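Local coordinates for C2 domain protein (PDB 7DF2), which binds calcium ions through the loops at one end of a C2-type beta-sandwich and is found specifically in tardigrades, its cellular role being unsettled, at residues D66-F75 with N94-P105; T52-D63 with D134-I143. One frame throughout, in Å; residues are numbered along the deposited sequence. Where two conformers were deposited one is given.

Overall arrangement
Both contacts lie toward one end of the beta-sandwich, their centres about 11 Å apart, and they share two of the three calcium ions bound there. Along the chain contact 1 is nested inside the loop that contact 2 closes: 52-63 comes first, then 66-75 and 94-105, and 134-143 last. Strands 70-77 and 121-136 are neighbours in one antiparallel sheet, and the calcium ions sit at the loop end of these strands. The Cys62–Cys68 disulfide joins the contacts covalently, and Lys135 NZ of contact 2 reaches Ala101 O of contact 1, probably as a hydrogen bond. Ligands from within 62-69, Asn103 and 134-141 thus meet around one cluster of three ions, as in calcium-binding C2 domains.

Contact 1: D66-F75 with N94-P105; sequences DKCDPKIIAF and NYITLVDANNTP. With CA (calcium ion), chain E; CA (calcium ion), chain D.
Asp69 OD1 is gripped twice: it binds a calcium ion, and on its anti lone pair it accepts the N-H of Asn103, N to OD1 2.7 Å. Asp69 OD2 bridges to a second calcium at 2.3 Å while also binding the first. With CG beside its own backbone N (chi1 -44°), the Asp69 side chain brings both oxygens to the metals. Asp66 OD1, Lys67 O and the side-chain oxygen modelled on Asn103 add ligands to the first ion, and Asp63 completes the protein part of that site. The Asp66 carboxylate and the Asn103 amide are turned 65° apart, Asp66 giving the ion only its OD1. Next to the site, Thr104 N donates to Cys68 O at 2.9 Å, and a water joins Cys68 N to Thr104 O. Thr104 OG1 packs against Pro70 CD and CG, 3.1 Å from CD.

Farther from the metals the segments pair as antiparallel strands. A classic beta bulge interrupts the ladder: Leu98 N and Val99 N both donate to Ile72 O, the bond from Val99 N being the longer at 3.3 Å. Ile72 and Val99, a hydrogen-bonded pair, run alongside each other with Ile72 CB and Val99 CB 4.0 Å apart, while Ala74 CB touches Leu98 CD1. Towards the ladder's end, Phe75 CB sits over the centre of the Tyr95 ring, 3.8 Å from its centroid, and Ile73 CG1 crosses to Tyr95 CD2.

Strand 70-77 runs between strands 96-100 and 121-136, bonded to the latter through backbone pairs such as Lys71 with Ile133. The Ile72, Ala74 and Val99 side chains face the other sheet of the sandwich, packing on strands 41-51 and 107-119.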
loop_
_atom_site.group_PDB
_atom_site.type_symbol
_atom_site.label_atom_id
_atom_site.label_comp_id
_atom_site.label_asym_id
_atom_site.label_seq_id
_atom_site.Cartn_x
_atom_site.Cartn_y
_atom_site.Cartn_z
ATOM N N ASP A 66 -18.815 5.036 19.068
ATOM C CA ASP A 66 -17.437 4.708 19.411
ATOM C C ASP A 66 -16.572 4.903 18.169
ATOM O O ASP A 66 -17.045 5.367 17.128
ATOM C CB ASP A 66 -17.349 3.292 19.995
ATOM C CG ASP A 66 -18.195 2.289 19.228
ATOM O OD1 ASP A 66 -17.886 2.020 18.050
ATOM O OD2 ASP A 66 -19.183 1.775 19.793
ATOM N N LYS A 67 -15.288 4.571 18.293
ATOM C CA LYS A 67 -14.304 4.917 17.277
ATOM C C LYS A 67 -14.228 3.857 16.176
ATOM O O LYS A 67 -14.889 2.815 16.220
ATOM C CB LYS A 67 -12.933 5.126 17.922
ATOM C CG LYS A 67 -12.877 6.337 18.849
ATOM C CD LYS A 67 -11.456 6.596 19.318
ATOM C CE LYS A 67 -11.374 6.786 20.824
ATOM N NZ LYS A 67 -10.252 5.995 21.417
ATOM N N CYS A 68 -13.426 4.146 15.145
ATOM C CA CYS A 68 -13.312 3.212 14.032
ATOM C C CYS A 68 -12.650 1.917 14.499
ATOM O O CYS A 68 -11.859 1.897 15.442
ATOM C CB CYS A 68 -12.500 3.798 12.868
ATOM S SG CYS A 68 -13.066 5.377 12.134
ATOM N N ASP A 69 -12.980 0.825 13.811
ATOM C CA ASP A 69 -12.448 -0.514 14.091
ATOM C C ASP A 69 -11.697 -0.975 12.853
ATOM O O ASP A 69 -12.197 -1.800 12.075
ATOM C CB ASP A 69 -13.562 -1.482 14.470
ATOM C CG ASP A 69 -14.527 -0.854 15.422
ATOM O OD1 ASP A 69 -14.057 -0.415 16.486
ATOM O OD2 ASP A 69 -15.727 -0.730 15.078
ATOM N N PRO A 70 -10.496 -0.442 12.631
ATOM C CA PRO A 70 -9.878 -0.547 11.307
ATOM C C PRO A 70 -9.292 -1.927 11.046
ATOM O O PRO A 70 -8.627 -2.525 11.899
ATOM C CB PRO A 70 -8.785 0.524 11.342
ATOM C CG PRO A 70 -8.427 0.621 12.788
ATOM C CD PRO A 70 -9.702 0.395 13.543
ATOM N N LYS A 71 -9.581 -2.440 9.859
ATOM C CA LYS A 71 -8.815 -3.516 9.252
ATOM C C LYS A 71 -8.112 -2.887 8.061
ATOM O O LYS A 71 -8.772 -2.352 7.161
ATOM C CB LYS A 71 -9.702 -4.686 8.814
ATOM C CG LYS A 71 -8.895 -5.835 8.167
ATOM C CD LYS A 71 -9.784 -7.062 7.904
ATOM C CE LYS A 71 -8.991 -8.176 7.217
ATOM N NZ LYS A 71 -9.831 -9.379 6.928
ATOM N N ILE A 72 -6.785 -2.917 8.072
ATOM C CA ILE A 72 -5.980 -2.213 7.082
ATOM C C ILE A 72 -5.122 -3.240 6.365
ATOM O O ILE A 72 -4.394 -4.000 7.011
ATOM C CB ILE A 72 -5.118 -1.120 7.743
ATOM C CG1 ILE A 72 -6.029 -0.115 8.454
ATOM C CG2 ILE A 72 -4.248 -0.417 6.698
ATOM C CD1 ILE A 72 -5.294 0.919 9.329
ATOM N N ILE A 73 -5.215 -3.274 5.040
ATOM C CA ILE A 73 -4.523 -4.273 4.232
ATOM C C ILE A 73 -3.723 -3.565 3.146
ATOM O O ILE A 73 -4.061 -2.456 2.723
ATOM C CB ILE A 73 -5.511 -5.291 3.608
ATOM C CG1 ILE A 73 -6.413 -4.600 2.580
ATOM C CG2 ILE A 73 -6.375 -5.938 4.698
ATOM C CD1 ILE A 73 -7.461 -5.538 1.982
ATOM N N ALA A 74 -2.636 -4.205 2.705
ATOM C CA ALA A 74 -1.692 -3.566 1.795
ATOM C C ALA A 74 -1.165 -4.558 0.766
ATOM O O ALA A 74 -1.126 -5.772 0.994
ATOM C CB ALA A 74 -0.504 -2.948 2.547
ATOM N N PHE A 75 -0.739 -4.013 -0.373
ATOM C CA PHE A 75 -0.209 -4.819 -1.468
ATOM C C PHE A 75 0.694 -3.952 -2.337
ATOM O O PHE A 75 0.383 -2.782 -2.575
ATOM C CB PHE A 75 -1.363 -5.403 -2.294
ATOM C CG PHE A 75 -0.933 -6.433 -3.308
ATOM C CD1 PHE A 75 -0.727 -7.753 -2.927
ATOM C CD2 PHE A 75 -0.757 -6.082 -4.639
ATOM C CE1 PHE A 75 -0.348 -8.709 -3.861
ATOM C CE2 PHE A 75 -0.377 -7.031 -5.575
ATOM C CZ PHE A 75 -0.169 -8.344 -5.179
ATOM N N ASN A 94 -5.882 -11.079 -1.627
ATOM C CA ASN A 94 -4.448 -11.256 -1.814
ATOM C C ASN A 94 -3.616 -10.188 -1.115
ATOM O O ASN A 94 -2.384 -10.303 -1.090
ATOM C CB ASN A 94 -4.108 -11.277 -3.305
ATOM C CG ASN A 94 -4.812 -12.408 -4.038
ATOM O OD1 ASN A 94 -5.176 -12.281 -5.208
ATOM N ND2 ASN A 94 -5.031 -13.514 -3.339
ATOM N N TYR A 95 -4.247 -9.156 -0.562
ATOM C CA TYR A 95 -3.498 -8.169 0.202
ATOM C C TYR A 95 -2.985 -8.784 1.503
ATOM O O TYR A 95 -3.476 -9.815 1.974
ATOM C CB TYR A 95 -4.369 -6.954 0.543
ATOM C CG TYR A 95 -4.708 -5.999 -0.579
ATOM C CD1 TYR A 95 -5.228 -6.445 -1.796
ATOM C CD2 TYR A 95 -4.552 -4.625 -0.394
ATOM C CE1 TYR A 95 -5.571 -5.536 -2.811
ATOM C CE2 TYR A 95 -4.892 -3.721 -1.392
ATOM C CZ TYR A 95 -5.402 -4.179 -2.592
ATOM O OH TYR A 95 -5.714 -3.257 -3.563
ATOM N N ILE A 96 -2.008 -8.118 2.106
ATOM C CA ILE A 96 -1.466 -8.512 3.407
ATOM C C ILE A 96 -2.148 -7.690 4.493
ATOM O O ILE A 96 -2.156 -6.454 4.422
ATOM C CB ILE A 96 0.057 -8.299 3.451
ATOM C CG1 ILE A 96 0.739 -8.953 2.243
ATOM C CG2 ILE A 96 0.629 -8.761 4.803
ATOM C CD1 ILE A 96 0.466 -10.418 2.116
ATOM N N THR A 97 -2.689 -8.355 5.519
ATOM C CA THR A 97 -3.314 -7.638 6.631
ATOM C C THR A 97 -2.235 -7.077 7.557
ATOM O O THR A 97 -1.396 -7.825 8.070
ATOM C CB THR A 97 -4.268 -8.544 7.412
ATOM O OG1 THR A 97 -5.272 -9.056 6.534
ATOM C CG2 THR A 97 -4.974 -7.770 8.516
ATOM N N LEU A 98 -2.258 -5.760 7.766
ATOM C CA LEU A 98 -1.323 -5.083 8.651
ATOM C C LEU A 98 -1.914 -4.750 10.012
ATOM O O LEU A 98 -1.203 -4.819 11.022
ATOM C CB LEU A 98 -0.823 -3.789 8.009
ATOM C CG LEU A 98 -0.274 -3.905 6.593
ATOM C CD1 LEU A 98 0.214 -2.547 6.111
ATOM C CD2 LEU A 98 0.841 -4.925 6.524
ATOM N N VAL A 99 -3.188 -4.356 10.053
ATOM C CA VAL A 99 -3.875 -3.954 11.271
ATOM C C VAL A 99 -5.248 -4.605 11.269
ATOM O O VAL A 99 -5.937 -4.617 10.242
ATOM C CB VAL A 99 -4.006 -2.418 11.366
ATOM C CG1 VAL A 99 -4.763 -2.021 12.625
ATOM C CG2 VAL A 99 -2.617 -1.765 11.293
ATOM N N ASP A 100 -5.660 -5.135 12.419
ATOM C CA ASP A 100 -7.036 -5.628 12.573
ATOM C C ASP A 100 -7.445 -5.329 14.012
ATOM O O ASP A 100 -7.244 -6.160 14.908
ATOM C CB ASP A 100 -7.135 -7.109 12.239
ATOM C CG ASP A 100 -8.565 -7.568 12.057
ATOM O OD1 ASP A 100 -9.463 -6.828 12.490
ATOM O OD2 ASP A 100 -8.791 -8.657 11.484
ATOM N N ALA A 101 -8.014 -4.140 14.227
ATOM C CA ALA A 101 -8.118 -3.584 15.573
ATOM C C ALA A 101 -9.493 -2.991 15.816
ATOM O O ALA A 101 -10.309 -2.834 14.901
ATOM C CB ALA A 101 -7.046 -2.515 15.819
ATOM N N ASN A 102 -9.726 -2.614 17.076
ATOM C CA ASN A 102 -11.024 -2.117 17.510
ATOM C C ASN A 102 -10.888 -0.802 18.261
ATOM O O ASN A 102 -9.993 -0.639 19.103
ATOM C CB ASN A 102 -11.731 -3.158 18.395
ATOM C CG ASN A 102 -12.123 -4.394 17.622
ATOM O OD1 ASN A 102 -12.981 -4.342 16.735
ATOM N ND2 ASN A 102 -11.490 -5.517 17.940
ATOM N N ASN A 103 -11.789 0.127 17.935
ATOM C CA ASN A 103 -11.931 1.430 18.588
ATOM C C ASN A 103 -10.582 2.128 18.752
ATOM O O ASN A 103 -10.147 2.467 19.852
ATOM C CB ASN A 103 -12.672 1.279 19.914
ATOM C CG ASN A 103 -14.091 0.780 19.705
ATOM O OD1 ASN A 103 -14.813 1.318 18.869
ATOM N ND2 ASN A 103 -14.482 -0.272 20.425
ATOM N N THR A 104 -9.937 2.369 17.617
ATOM C CA THR A 104 -8.612 2.973 17.615
ATOM C C THR A 104 -8.718 4.490 17.531
ATOM O O THR A 104 -9.753 5.029 17.132
ATOM C CB THR A 104 -7.799 2.450 16.430
ATOM O OG1 THR A 104 -8.481 2.761 15.211
ATOM C CG2 THR A 104 -7.605 0.937 16.518
ATOM N N PRO A 105 -7.658 5.214 17.894
ATOM C CA PRO A 105 -7.627 6.658 17.632
ATOM C C PRO A 105 -7.757 6.928 16.141
ATOM O O PRO A 105 -7.508 6.058 15.304
ATOM C CB PRO A 105 -6.247 7.091 18.152
ATOM C CG PRO A 105 -5.850 6.023 19.103
ATOM C CD PRO A 105 -6.436 4.748 18.578
HETATM CA CA CA E . -16.127 0.989 16.943
HETATM CA CA CA D . -17.316 -0.379 13.406
HETATM O O HOH W 1 -11.223 6.230 15.079
HETATM O O HOH W 2 -8.326 -10.443 9.585
HETATM O O HOH W 3 -18.784 -1.503 14.959
HETATM O O HOH W 4 -16.995 -1.029 18.029
#

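Contact 2: T52-D63 with D134-I143; sequences TQGKSHTGLPCD and DKDGLNDDKI. With CA (calcium ion), chain C; CA (calcium ion), chain D; CA (calcium ion), chain E.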
loop_
_atom_site.group_PDB
_atom_site.type_symbol
_atom_site.label_atom_id
_atom_site.label_comp_id
_atom_site.label_asym_id
_atom_site.label_seq_id
_atom_site.Cartn_x
_atom_site.Cartn_y
_atom_site.Cartn_z
ATOM N N THR A 52 -7.610 8.234 9.548
ATOM C CA THR A 52 -8.989 8.056 9.100
ATOM C C THR A 52 -9.835 9.301 9.323
ATOM O O THR A 52 -10.939 9.394 8.768
ATOM C CB THR A 52 -9.665 6.917 9.851
ATOM O OG1 THR A 52 -9.843 7.318 11.217
ATOM C CG2 THR A 52 -8.833 5.626 9.806
ATOM N N GLN A 53 -9.358 10.228 10.157
ATOM C CA GLN A 53 -10.141 11.364 10.642
ATOM C C GLN A 53 -11.434 10.926 11.324
ATOM O O GLN A 53 -12.362 11.733 11.498
ATOM C CB GLN A 53 -10.444 12.353 9.510
ATOM C CG GLN A 53 -9.209 12.801 8.738
ATOM C CD GLN A 53 -9.528 13.896 7.756
ATOM O OE1 GLN A 53 -10.253 13.670 6.789
ATOM N NE2 GLN A 53 -8.982 15.096 7.988
ATOM N N GLY A 54 -11.497 9.658 11.716
ATOM C CA GLY A 54 -12.674 9.090 12.331
ATOM C C GLY A 54 -13.841 8.862 11.408
ATOM O O GLY A 54 -14.952 8.642 11.897
ATOM N N LYS A 55 -13.629 8.880 10.089
ATOM C CA LYS A 55 -14.740 8.916 9.150
ATOM C C LYS A 55 -14.662 7.797 8.120
ATOM O O LYS A 55 -13.579 7.384 7.689
ATOM C CB LYS A 55 -14.771 10.254 8.424
ATOM C CG LYS A 55 -15.089 11.424 9.352
ATOM C CD LYS A 55 -15.010 12.749 8.607
ATOM C CE LYS A 55 -15.227 13.920 9.559
ATOM N NZ LYS A 55 -15.285 15.221 8.821
ATOM N N SER A 56 -15.843 7.358 7.695
ATOM C CA SER A 56 -16.021 6.500 6.544
ATOM C C SER A 56 -15.862 7.337 5.273
ATOM O O SER A 56 -15.828 8.568 5.319
ATOM C CB SER A 56 -17.408 5.871 6.581
ATOM O OG SER A 56 -17.552 5.012 7.693
ATOM N N HIS A 57 -15.819 6.666 4.118
ATOM C CA HIS A 57 -15.604 7.388 2.866
ATOM C C HIS A 57 -16.737 8.365 2.555
ATOM O O HIS A 57 -16.530 9.303 1.775
ATOM C CB HIS A 57 -15.447 6.408 1.705
ATOM C CG HIS A 57 -16.710 5.699 1.343
ATOM N ND1 HIS A 57 -17.457 6.029 0.231
ATOM C CD2 HIS A 57 -17.366 4.679 1.948
ATOM C CE1 HIS A 57 -18.511 5.235 0.163
ATOM N NE2 HIS A 57 -18.478 4.405 1.193
ATOM N N THR A 58 -17.925 8.164 3.141
ATOM C CA THR A 58 -19.040 9.100 2.969
ATOM C C THR A 58 -18.856 10.404 3.721
ATOM O O THR A 58 -19.643 11.340 3.503
ATOM C CB THR A 58 -20.337 8.467 3.474
ATOM O OG1 THR A 58 -20.141 8.118 4.848
ATOM C CG2 THR A 58 -20.682 7.220 2.671
ATOM N N GLY A 59 -17.915 10.473 4.656
ATOM C CA GLY A 59 -17.834 11.599 5.559
ATOM C C GLY A 59 -18.584 11.426 6.864
ATOM O O GLY A 59 -18.392 12.246 7.778
ATOM N N LEU A 60 -19.437 10.402 6.975
ATOM C CA LEU A 60 -20.028 10.037 8.252
ATOM C C LEU A 60 -18.952 9.476 9.178
ATOM O O LEU A 60 -17.919 8.979 8.719
ATOM C CB LEU A 60 -21.121 8.992 8.064
ATOM C CG LEU A 60 -22.414 9.403 7.361
ATOM C CD1 LEU A 60 -23.302 8.163 7.182
ATOM C CD2 LEU A 60 -23.132 10.478 8.149
ATOM N N PRO A 61 -19.165 9.537 10.491
ATOM C CA PRO A 61 -18.249 8.823 11.387
ATOM C C PRO A 61 -18.333 7.331 11.117
ATOM O O PRO A 61 -19.371 6.819 10.685
ATOM C CB PRO A 61 -18.764 9.177 12.789
ATOM C CG PRO A 61 -20.200 9.528 12.588
ATOM C CD PRO A 61 -20.281 10.171 11.222
ATOM N N CYS A 62 -17.216 6.632 11.355
ATOM C CA CYS A 62 -17.216 5.178 11.196
ATOM C C CYS A 62 -18.365 4.545 11.959
ATOM O O CYS A 62 -19.173 3.806 11.388
ATOM C CB CYS A 62 -15.904 4.580 11.700
ATOM S SG CYS A 62 -14.491 4.960 10.696
ATOM N N ASP A 63 -18.452 4.844 13.255
ATOM C CA ASP A 63 -19.513 4.370 14.133
ATOM C C ASP A 63 -20.101 5.568 14.858
ATOM O O ASP A 63 -19.443 6.597 15.008
ATOM C CB ASP A 63 -18.978 3.360 15.160
ATOM C CG ASP A 63 -18.449 2.092 14.512
ATOM O OD1 ASP A 63 -18.976 1.705 13.444
ATOM O OD2 ASP A 63 -17.510 1.480 15.072
ATOM N N ASP A 134 -13.730 -0.078 8.215
ATOM C CA ASP A 134 -14.178 -0.172 9.597
ATOM C C ASP A 134 -15.007 -1.444 9.721
ATOM O O ASP A 134 -15.972 -1.632 8.973
ATOM C CB ASP A 134 -15.007 1.060 9.970
ATOM C CG ASP A 134 -15.876 0.830 11.194
ATOM O OD1 ASP A 134 -15.322 0.453 12.235
ATOM O OD2 ASP A 134 -17.111 1.016 11.121
ATOM N N LYS A 135 -14.623 -2.325 10.640
ATOM C CA LYS A 135 -15.399 -3.540 10.845
ATOM C C LYS A 135 -16.704 -3.209 11.555
ATOM O O LYS A 135 -16.711 -2.503 12.569
ATOM C CB LYS A 135 -14.602 -4.553 11.664
ATOM C CG LYS A 135 -13.394 -5.108 10.946
ATOM C CD LYS A 135 -12.682 -6.130 11.816
ATOM C CE LYS A 135 -12.206 -5.499 13.115
ATOM N NZ LYS A 135 -11.109 -4.525 12.872
ATOM N N ASP A 136 -17.805 -3.721 11.017
ATOM C CA ASP A 136 -19.126 -3.640 11.636
ATOM C C ASP A 136 -19.626 -5.075 11.777
ATOM O O ASP A 136 -20.520 -5.509 11.041
ATOM C CB ASP A 136 -20.107 -2.789 10.785
ATOM C CG ASP A 136 -19.851 -1.297 10.897
ATOM O OD1 ASP A 136 -19.244 -0.861 11.889
ATOM O OD2 ASP A 136 -20.293 -0.554 9.987
ATOM N N GLY A 137 -19.011 -5.819 12.689
ATOM C CA GLY A 137 -19.285 -7.241 12.800
ATOM C C GLY A 137 -18.956 -7.961 11.510
ATOM O O GLY A 137 -17.823 -7.924 11.023
ATOM N N LEU A 138 -19.965 -8.611 10.922
ATOM C CA LEU A 138 -19.776 -9.339 9.674
ATOM C C LEU A 138 -19.673 -8.432 8.463
ATOM O O LEU A 138 -19.359 -8.924 7.377
ATOM C CB LEU A 138 -20.935 -10.312 9.448
ATOM C CG LEU A 138 -21.125 -11.363 10.537
ATOM C CD1 LEU A 138 -22.329 -12.230 10.195
ATOM C CD2 LEU A 138 -19.874 -12.195 10.660
ATOM N N ASN A 139 -19.944 -7.139 8.610
ATOM C CA ASN A 139 -20.043 -6.235 7.475
ATOM C C ASN A 139 -18.908 -5.223 7.499
ATOM O O ASN A 139 -18.417 -4.839 8.564
ATOM C CB ASN A 139 -21.397 -5.533 7.480
ATOM C CG ASN A 139 -22.548 -6.518 7.378
ATOM O OD1 ASN A 139 -23.413 -6.565 8.245
ATOM N ND2 ASN A 139 -22.533 -7.340 6.328
ATOM N N ASP A 140 -18.475 -4.833 6.306
ATOM C CA ASP A 140 -17.403 -3.868 6.116
ATOM C C ASP A 140 -18.005 -2.489 5.902
ATOM O O ASP A 140 -19.039 -2.350 5.250
ATOM C CB ASP A 140 -16.544 -4.223 4.901
ATOM C CG ASP A 140 -15.698 -5.456 5.115
ATOM O OD1 ASP A 140 -15.667 -5.977 6.248
ATOM O OD2 ASP A 140 -15.057 -5.896 4.139
ATOM N N ASP A 141 -17.331 -1.475 6.423
ATOM C CA ASP A 141 -17.735 -0.073 6.314
ATOM C C ASP A 141 -16.506 0.634 5.747
ATOM O O ASP A 141 -15.539 0.858 6.477
ATOM C CB ASP A 141 -18.136 0.447 7.701
ATOM C CG ASP A 141 -18.590 1.892 7.717
ATOM O OD1 ASP A 141 -18.296 2.668 6.783
ATOM O OD2 ASP A 141 -19.230 2.261 8.725
ATOM N N LYS A 142 -16.519 0.953 4.450
ATOM C CA LYS A 142 -15.288 1.390 3.791
ATOM C C LYS A 142 -14.793 2.728 4.335
ATOM O O LYS A 142 -15.556 3.702 4.443
ATOM C CB LYS A 142 -15.498 1.479 2.277
ATOM C CG LYS A 142 -14.292 2.026 1.506
ATOM C CD LYS A 142 -14.676 2.340 0.052
ATOM C CE LYS A 142 -13.461 2.735 -0.765
ATOM N NZ LYS A 142 -13.849 2.990 -2.185
ATOM N N ILE A 143 -13.513 2.763 4.713
ATOM C CA ILE A 143 -12.856 4.019 5.049
ATOM C C ILE A 143 -12.317 4.599 3.753
ATOM O O ILE A 143 -12.801 5.639 3.294
ATOM C CB ILE A 143 -11.776 3.832 6.129
ATOM C CG1 ILE A 143 -12.466 3.438 7.432
ATOM C CG2 ILE A 143 -11.003 5.125 6.351
ATOM C CD1 ILE A 143 -11.552 2.855 8.443
HETATM CA CA CA C . -19.391 1.519 11.076
HETATM CA CA CA D . -17.316 -0.379 13.406
HETATM CA CA CA E . -16.127 0.989 16.943
HETATM O O HOH W 5 -21.731 2.003 11.277
HETATM O O HOH W 3 -18.784 -1.503 14.959
HETATM O O HOH W 4 -16.995 -1.029 18.029
#
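Cys62 O and Asp63 OD1 share a calcium ion with Asp134 OD2, Asp136 OD1 and OD2, and Asp141 OD2, a water being the seventh ligand; the Asp134 OD2 bond to this ion measures 2.3 Å. Asp63 OD1 also reaches the neighbouring ion, where both oxygens of Asp134, Asp136 OD1 and Lys135 O join it. Asp63 OD2 goes on to the third calcium at 2.4 Å, so this carboxylate spans all three. Asp63 OD1 and Asp134 OD2 lie 3.1 Å apart, a closeness that is probably tolerable because both bind calcium.

The hydrogen bonds are few. Ser56 OG donates to Asp141 OD1 at 2.6 Å, arriving from above the carboxylate plane, 37° out of it, while OD2 of the same group binds calcium. Asp141 thus has one oxygen on the metal and the other on the loop, which should fix the turn of its carboxylate. Beside it, His57 N donates to Lys142 O at 3.0 Å.

Loops meet at one end of a beta-sandwich, with aspartates bridging several ions, as in the calcium-binding C2 domains. Here 52-63 is a loop after strand 41-51, and 134-143 is a hairpin whose type II' turn runs from Asp136 to Asn139.

Packing supplies the rest. Lys142 CG is anti to the backbone N (chi1 176°), and its extended chain lays CD over one face of the His57 ring in a CH-pi contact; Lys142 NZ pairs with Asp176 and Glu175. Ile143 CG1 meets Cys62 SG, and Ile143 CG2 lies 4.1 Å from Thr52 CG2. A glycine here at Thr52, with neither CG2 nor OG1, would probably open a gap beside Ile143 and free the ST turn that Gly54 N now closes on OG1.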